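Local structure of AGR_C_1268p (Agrobacterium tumefaciens str. C58, 2GHS) at residues L111-T116 / T122-L127; E126-L131 / S162-A167. The protein belongs to the SMP-30/regucalcin family of six-bladed beta-propellers and probably acts as a metal-dependent gluconolactonase. All coordinates share one frame; numbering follows the deposited sequence.

Along the chain, strand 110-115 comes first, then strand 121-125. Contact 1 (111-116 with 122-127) closes the short hairpin between them, the outer half of a four-stranded antiparallel propeller blade. The chain then leaves this blade through the loop 126-131, and contact 2 begins where contact 1 ends, sharing Glu126 and Leu127. Contact 2 closes a longer loop, from 126-131 to strand 161-167, which runs through strands 134-141 and 147-153. The two loops follow one another in sequence. Leu127 touches Leu111 in contact 1 and Tyr164 in contact 2, and Leu111 CD1 also packs on Val166 CG1 at 3.9 Å. Together the contacts tie one blade to the next beside the bound potassium ion.

Contact 1 (L111-T116 / T122-L127); sequences LFLRDT and TLHAEL
A classic beta bulge marks the antiparallel hairpin of strands 110-115 and 121-125, where His124 and Ala125 together face Leu111. The carbonyl oxygen of Leu111 accepts two backbone hydrogen bonds. The shorter comes from His124 N, 2.7 Å from Leu111 O, and the longer from Ala125 N at 3.2 Å. In return Leu111 N donates to Ala125 O. Beyond the bulge, Leu113 and Thr122 form a regular hydrogen-bonded pair, each donating its N-H to the other's carbonyl oxygen. A water bound to Thr122 OG1 also makes a weak bond to Leu113 O.

Phe112 and Leu123 form the non-hydrogen-bonded pair between these bonded pairs, and their side chains diverge at the start. Leu123 has CG anti to its own N (chi1 -176°), and the chain then brings CD1 back over one face of the Phe112 ring. This CH-pi contact is 4.1 Å from Leu123 CD1 to the ring centroid, off-centre toward the rim. Phe90 also meets the Phe112 ring.

Leu111, Leu113, Thr122 and Ala125 point to one face of the sheet. There the Leu111 CD1 branch meets Ala125 CB at 4.0 Å, and Leu111 CG meets Leu127 CD2 at 4.1 Å. Leu113 CD2 lies 3.9 Å from the ring atom His124 CG, obliquely to the imidazole, while Leu111 CB sits at the ring edge. His124 NE2 is hydrogen-bonded to Tyr324 OH, which helps to fix the rotation of the ring. The backbone of Phe112 continues the pairing to Ile105 on strand 102-107. The bulged hairpin thus forms the outer two strands of a four-stranded antiparallel sheet, the blade unit of a beta-propeller.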
loop_
_atom_site.group_PDB
_atom_site.type_symbol
_atom_site.label_atom_id
_atom_site.label_comp_id
_atom_site.label_asym_id
_atom_site.label_seq_id
_atom_site.Cartn_x
_atom_site.Cartn_y
_atom_site.Cartn_z
ATOM N N LEU A 111 -6.570 -14.678 -4.061
ATOM C CA LEU A 111 -5.797 -14.017 -5.086
ATOM C C LEU A 111 -6.367 -14.370 -6.463
ATOM O O LEU A 111 -6.577 -15.546 -6.768
ATOM C CB LEU A 111 -4.381 -14.525 -5.018
ATOM C CG LEU A 111 -3.654 -14.163 -3.742
ATOM C CD1 LEU A 111 -2.664 -15.240 -3.368
ATOM C CD2 LEU A 111 -2.958 -12.846 -3.930
ATOM N N PHE A 112 -6.669 -13.348 -7.258
ATOM C CA PHE A 112 -7.373 -13.491 -8.541
ATOM C C PHE A 112 -6.567 -12.837 -9.658
ATOM O O PHE A 112 -5.914 -11.784 -9.445
ATOM C CB PHE A 112 -8.725 -12.796 -8.475
ATOM C CG PHE A 112 -9.742 -13.541 -7.664
ATOM C CD1 PHE A 112 -9.677 -13.512 -6.281
ATOM C CD2 PHE A 112 -10.714 -14.331 -8.276
ATOM C CE1 PHE A 112 -10.598 -14.206 -5.521
ATOM C CE2 PHE A 112 -11.635 -15.040 -7.501
ATOM C CZ PHE A 112 -11.560 -14.994 -6.120
ATOM N N LEU A 113 -6.582 -13.471 -10.812
ATOM C CA LEU A 113 -6.082 -12.858 -12.054
ATOM C C LEU A 113 -7.185 -11.983 -12.640
ATOM O O LEU A 113 -8.351 -12.362 -12.613
ATOM C CB LEU A 113 -5.711 -13.937 -13.059
ATOM C CG LEU A 113 -4.639 -14.947 -12.644
ATOM C CD1 LEU A 113 -4.202 -15.796 -13.880
ATOM C CD2 LEU A 113 -3.434 -14.289 -11.996
ATOM N N ARG A 114 -6.808 -10.829 -13.178
ATOM C CA ARG A 114 -7.747 -9.922 -13.797
ATOM C C ARG A 114 -7.256 -9.677 -15.214
ATOM O O ARG A 114 -6.105 -9.258 -15.412
ATOM C CB ARG A 114 -7.792 -8.584 -13.071
ATOM C CG ARG A 114 -8.755 -7.583 -13.726
ATOM C CD ARG A 114 -8.996 -6.381 -12.822
ATOM N NE ARG A 114 -9.914 -5.479 -13.476
ATOM C CZ ARG A 114 -9.588 -4.568 -14.386
ATOM N NH1 ARG A 114 -8.342 -4.280 -14.710
ATOM N NH2 ARG A 114 -10.551 -3.878 -14.936
ATOM N N ASP A 115 -8.125 -9.953 -16.188
ATOM C CA ASP A 115 -7.843 -9.624 -17.586
ATOM C C ASP A 115 -8.140 -8.150 -17.782
ATOM O O ASP A 115 -9.253 -7.705 -17.515
ATOM C CB ASP A 115 -8.711 -10.465 -18.478
ATOM C CG ASP A 115 -8.385 -10.272 -19.942
ATOM O OD1 ASP A 115 -8.764 -9.227 -20.503
ATOM O OD2 ASP A 115 -7.735 -11.170 -20.525
ATOM N N THR A 116 -7.152 -7.360 -18.221
ATOM C CA THR A 116 -7.367 -5.919 -18.202
ATOM C C THR A 116 -8.292 -5.445 -19.320
ATOM O O THR A 116 -8.962 -4.421 -19.192
ATOM C CB THR A 116 -6.036 -5.182 -18.243
ATOM O OG1 THR A 116 -5.418 -5.478 -19.482
ATOM C CG2 THR A 116 -5.111 -5.663 -17.144
ATOM N N THR A 122 -10.421 -14.413 -12.310
ATOM C CA THR A 122 -10.293 -15.875 -12.225
ATOM C C THR A 122 -9.434 -16.206 -10.994
ATOM O O THR A 122 -8.355 -15.612 -10.834
ATOM C CB THR A 122 -9.570 -16.420 -13.481
ATOM O OG1 THR A 122 -10.165 -15.905 -14.690
ATOM C CG2 THR A 122 -9.611 -17.921 -13.509
ATOM N N LEU A 123 -9.883 -17.122 -10.119
ATOM C CA LEU A 123 -9.056 -17.495 -8.964
ATOM C C LEU A 123 -7.658 -17.984 -9.375
ATOM O O LEU A 123 -7.523 -18.822 -10.295
ATOM C CB LEU A 123 -9.722 -18.570 -8.105
ATOM C CG LEU A 123 -8.974 -18.956 -6.829
ATOM C CD1 LEU A 123 -9.065 -17.882 -5.769
ATOM C CD2 LEU A 123 -9.579 -20.250 -6.363
ATOM N N HIS A 124 -6.631 -17.455 -8.712
ATOM C CA HIS A 124 -5.222 -17.820 -8.907
ATOM C C HIS A 124 -4.722 -18.709 -7.767
ATOM O O HIS A 124 -4.079 -19.743 -7.985
ATOM C CB HIS A 124 -4.381 -16.542 -8.986
ATOM C CG HIS A 124 -2.904 -16.772 -9.041
ATOM N ND1 HIS A 124 -2.305 -17.485 -10.059
ATOM C CD2 HIS A 124 -1.906 -16.374 -8.217
ATOM C CE1 HIS A 124 -0.995 -17.525 -9.841
ATOM N NE2 HIS A 124 -0.726 -16.843 -8.739
ATOM N N ALA A 125 -5.017 -18.284 -6.548
ATOM C CA ALA A 125 -4.668 -19.048 -5.371
ATOM C C ALA A 125 -5.561 -18.652 -4.205
ATOM O O ALA A 125 -5.942 -17.509 -4.079
ATOM C CB ALA A 125 -3.191 -18.808 -5.027
ATOM N N GLU A 126 -5.863 -19.606 -3.334
ATOM C CA GLU A 126 -6.611 -19.293 -2.113
ATOM C C GLU A 126 -5.726 -18.429 -1.174
ATOM O O GLU A 126 -4.510 -18.565 -1.158
ATOM C CB GLU A 126 -7.166 -20.576 -1.446
ATOM C CG GLU A 126 -8.306 -21.189 -2.307
ATOM C CD GLU A 126 -9.066 -22.370 -1.709
ATOM O OE1 GLU A 126 -8.743 -22.795 -0.585
ATOM O OE2 GLU A 126 -10.017 -22.850 -2.396
ATOM N N LEU A 127 -6.332 -17.533 -0.397
ATOM C CA LEU A 127 -5.614 -16.748 0.598
ATOM C C LEU A 127 -6.623 -16.480 1.678
ATOM O O LEU A 127 -7.533 -15.640 1.487
ATOM C CB LEU A 127 -5.113 -15.418 0.006
ATOM C CG LEU A 127 -4.310 -14.485 0.924
ATOM C CD1 LEU A 127 -3.008 -15.126 1.255
ATOM C CD2 LEU A 127 -4.160 -13.128 0.227
HETATM O O HOH W 1 -9.091 -13.632 -15.629
#

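Contact 2 (E126-L131 / S162-A167); sequences ELESDL and SIYHVA. With K (potassium ion), chain B.
Leu127 lays its CD1 methyl over one face of the Tyr164 ring. Leu127 CD1 is 3.8 Å from Tyr164 CD1, in a CH-pi contact offset toward the rim. Next along the chain, Glu128 reaches the same ring at its edge. Its chain is extended beyond CG (chi2 -168°), which carries the carboxylate out to the phenol. Tyr164 OH donates to Glu128 OE2 at 2.7 Å, and OE2 accepts through its anti lone pair, away from OE1. The carboxylate plane stands nearly perpendicular to the ring, at 85°.

Glu128 OE2 has further partners. A water donates to Glu128 OE2 at 2.7 Å and in turn accepts a bond from Ser162 OG, so the water bridges the loop to the strand. Thr151 OG1 is also hydrogen-bonded to OE2. The other oxygen, OE1, takes a bond from a second water, and that water is itself a ligand of the potassium ion.

The loop's backbone also holds the ion. Glu128 O lies 2.8 Å from the potassium and Leu131 O 2.7 Å, at the two ends of a type I turn. Asp108 O and Asn134 O complete the protein ligands. Glu128 therefore binds potassium directly through its carbonyl and, through its carboxylate, by way of water. Its negative charge probably helps to balance the cation, while Tyr164, Thr151 and the water bridging to Ser162 together hold OE2 in place.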
loop_
_atom_site.group_PDB
_atom_site.type_symbol
_atom_site.label_atom_id
_atom_site.label_comp_id
_atom_site.label_asym_id
_atom_site.label_seq_id
_atom_site.Cartn_x
_atom_site.Cartn_y
_atom_site.Cartn_z
ATOM N N GLU A 126 -5.863 -19.606 -3.334
ATOM C CA GLU A 126 -6.611 -19.293 -2.113
ATOM C C GLU A 126 -5.726 -18.429 -1.174
ATOM O O GLU A 126 -4.510 -18.565 -1.158
ATOM C CB GLU A 126 -7.166 -20.576 -1.446
ATOM C CG GLU A 126 -8.306 -21.189 -2.307
ATOM C CD GLU A 126 -9.066 -22.370 -1.709
ATOM O OE1 GLU A 126 -8.743 -22.795 -0.585
ATOM O OE2 GLU A 126 -10.017 -22.850 -2.396
ATOM N N LEU A 127 -6.332 -17.533 -0.397
ATOM C CA LEU A 127 -5.614 -16.748 0.598
ATOM C C LEU A 127 -6.623 -16.480 1.678
ATOM O O LEU A 127 -7.533 -15.640 1.487
ATOM C CB LEU A 127 -5.113 -15.418 0.006
ATOM C CG LEU A 127 -4.310 -14.485 0.924
ATOM C CD1 LEU A 127 -3.008 -15.126 1.255
ATOM C CD2 LEU A 127 -4.160 -13.128 0.227
ATOM N N GLU A 128 -6.521 -17.238 2.777
ATOM C CA GLU A 128 -7.514 -17.160 3.844
ATOM C C GLU A 128 -8.916 -17.173 3.272
ATOM O O GLU A 128 -9.835 -16.493 3.752
ATOM C CB GLU A 128 -7.264 -15.903 4.683
ATOM C CG GLU A 128 -5.945 -15.973 5.440
ATOM C CD GLU A 128 -5.788 -14.890 6.497
ATOM O OE1 GLU A 128 -6.678 -14.021 6.649
ATOM O OE2 GLU A 128 -4.747 -14.903 7.186
ATOM N N SER A 129 -9.100 -18.040 2.276
ATOM C CA SER A 129 -10.362 -18.138 1.568
ATOM C C SER A 129 -11.430 -18.847 2.393
ATOM O O SER A 129 -12.604 -18.843 2.034
ATOM C CB SER A 129 -10.174 -18.847 0.234
ATOM O OG SER A 129 -9.336 -18.107 -0.657
ATOM N N ASP A 130 -11.016 -19.527 3.465
ATOM C CA ASP A 130 -11.905 -20.156 4.426
ATOM C C ASP A 130 -12.021 -19.422 5.757
ATOM O O ASP A 130 -12.551 -19.999 6.738
ATOM C CB ASP A 130 -11.398 -21.564 4.677
ATOM C CG ASP A 130 -9.954 -21.593 5.222
ATOM O OD1 ASP A 130 -9.203 -20.562 5.190
ATOM O OD2 ASP A 130 -9.563 -22.693 5.684
ATOM N N LEU A 131 -11.582 -18.166 5.799
ATOM C CA LEU A 131 -11.638 -17.353 7.011
ATOM C C LEU A 131 -12.496 -16.114 6.782
ATOM O O LEU A 131 -11.958 -15.014 6.538
ATOM C CB LEU A 131 -10.249 -16.926 7.439
ATOM C CG LEU A 131 -9.264 -17.980 7.883
ATOM C CD1 LEU A 131 -8.014 -17.276 8.396
ATOM C CD2 LEU A 131 -9.869 -18.858 8.965
ATOM N N SER A 162 -1.745 -11.900 9.484
ATOM C CA SER A 162 -0.483 -12.494 9.061
ATOM C C SER A 162 0.064 -11.765 7.824
ATOM O O SER A 162 -0.654 -10.983 7.190
ATOM C CB SER A 162 -0.716 -13.948 8.667
ATOM O OG SER A 162 -1.282 -14.668 9.756
ATOM N N ILE A 163 1.314 -12.052 7.505
ATOM C CA ILE A 163 1.953 -11.646 6.255
ATOM C C ILE A 163 2.369 -12.919 5.552
ATOM O O ILE A 163 3.030 -13.796 6.131
ATOM C CB ILE A 163 3.125 -10.689 6.444
ATOM C CG1 ILE A 163 2.561 -9.378 6.986
ATOM C CG2 ILE A 163 3.860 -10.450 5.136
ATOM C CD1 ILE A 163 3.619 -8.340 7.361
ATOM N N TYR A 164 1.932 -13.000 4.301
ATOM C CA TYR A 164 2.261 -14.121 3.401
ATOM C C TYR A 164 3.124 -13.710 2.222
ATOM O O TYR A 164 3.058 -12.577 1.759
ATOM C CB TYR A 164 0.982 -14.720 2.815
ATOM C CG TYR A 164 -0.021 -15.241 3.844
ATOM C CD1 TYR A 164 -0.943 -14.397 4.419
ATOM C CD2 TYR A 164 -0.034 -16.562 4.228
ATOM C CE1 TYR A 164 -1.870 -14.859 5.336
ATOM C CE2 TYR A 164 -0.941 -17.029 5.147
ATOM C CZ TYR A 164 -1.870 -16.166 5.692
ATOM O OH TYR A 164 -2.791 -16.658 6.623
ATOM N N HIS A 165 3.872 -14.697 1.720
ATOM C CA HIS A 165 4.676 -14.616 0.509
ATOM C C HIS A 165 3.982 -15.453 -0.523
ATOM O O HIS A 165 3.576 -16.591 -0.218
ATOM C CB HIS A 165 6.030 -15.206 0.868
ATOM C CG HIS A 165 7.000 -15.360 -0.255
ATOM N ND1 HIS A 165 7.020 -16.463 -1.084
ATOM C CD2 HIS A 165 8.093 -14.626 -0.587
ATOM C CE1 HIS A 165 8.052 -16.367 -1.912
ATOM N NE2 HIS A 165 8.717 -15.260 -1.633
ATOM N N VAL A 166 3.816 -14.889 -1.717
ATOM C CA VAL A 166 3.154 -15.595 -2.832
ATOM C C VAL A 166 4.096 -15.583 -4.044
ATOM O O VAL A 166 4.485 -14.531 -4.521
ATOM C CB VAL A 166 1.840 -14.953 -3.200
ATOM C CG1 VAL A 166 1.112 -15.859 -4.172
ATOM C CG2 VAL A 166 0.970 -14.688 -1.941
ATOM N N ALA A 167 4.474 -16.769 -4.506
ATOM C CA ALA A 167 5.300 -16.878 -5.695
ATOM C C ALA A 167 4.789 -18.014 -6.546
ATOM O O ALA A 167 4.663 -19.147 -6.070
ATOM C CB ALA A 167 6.691 -17.123 -5.317
HETATM K K K B . -10.884 -14.003 4.274
HETATM O O HOH W 2 -3.982 -14.783 9.780
HETATM O O HOH W 3 -8.434 -12.663 4.627
#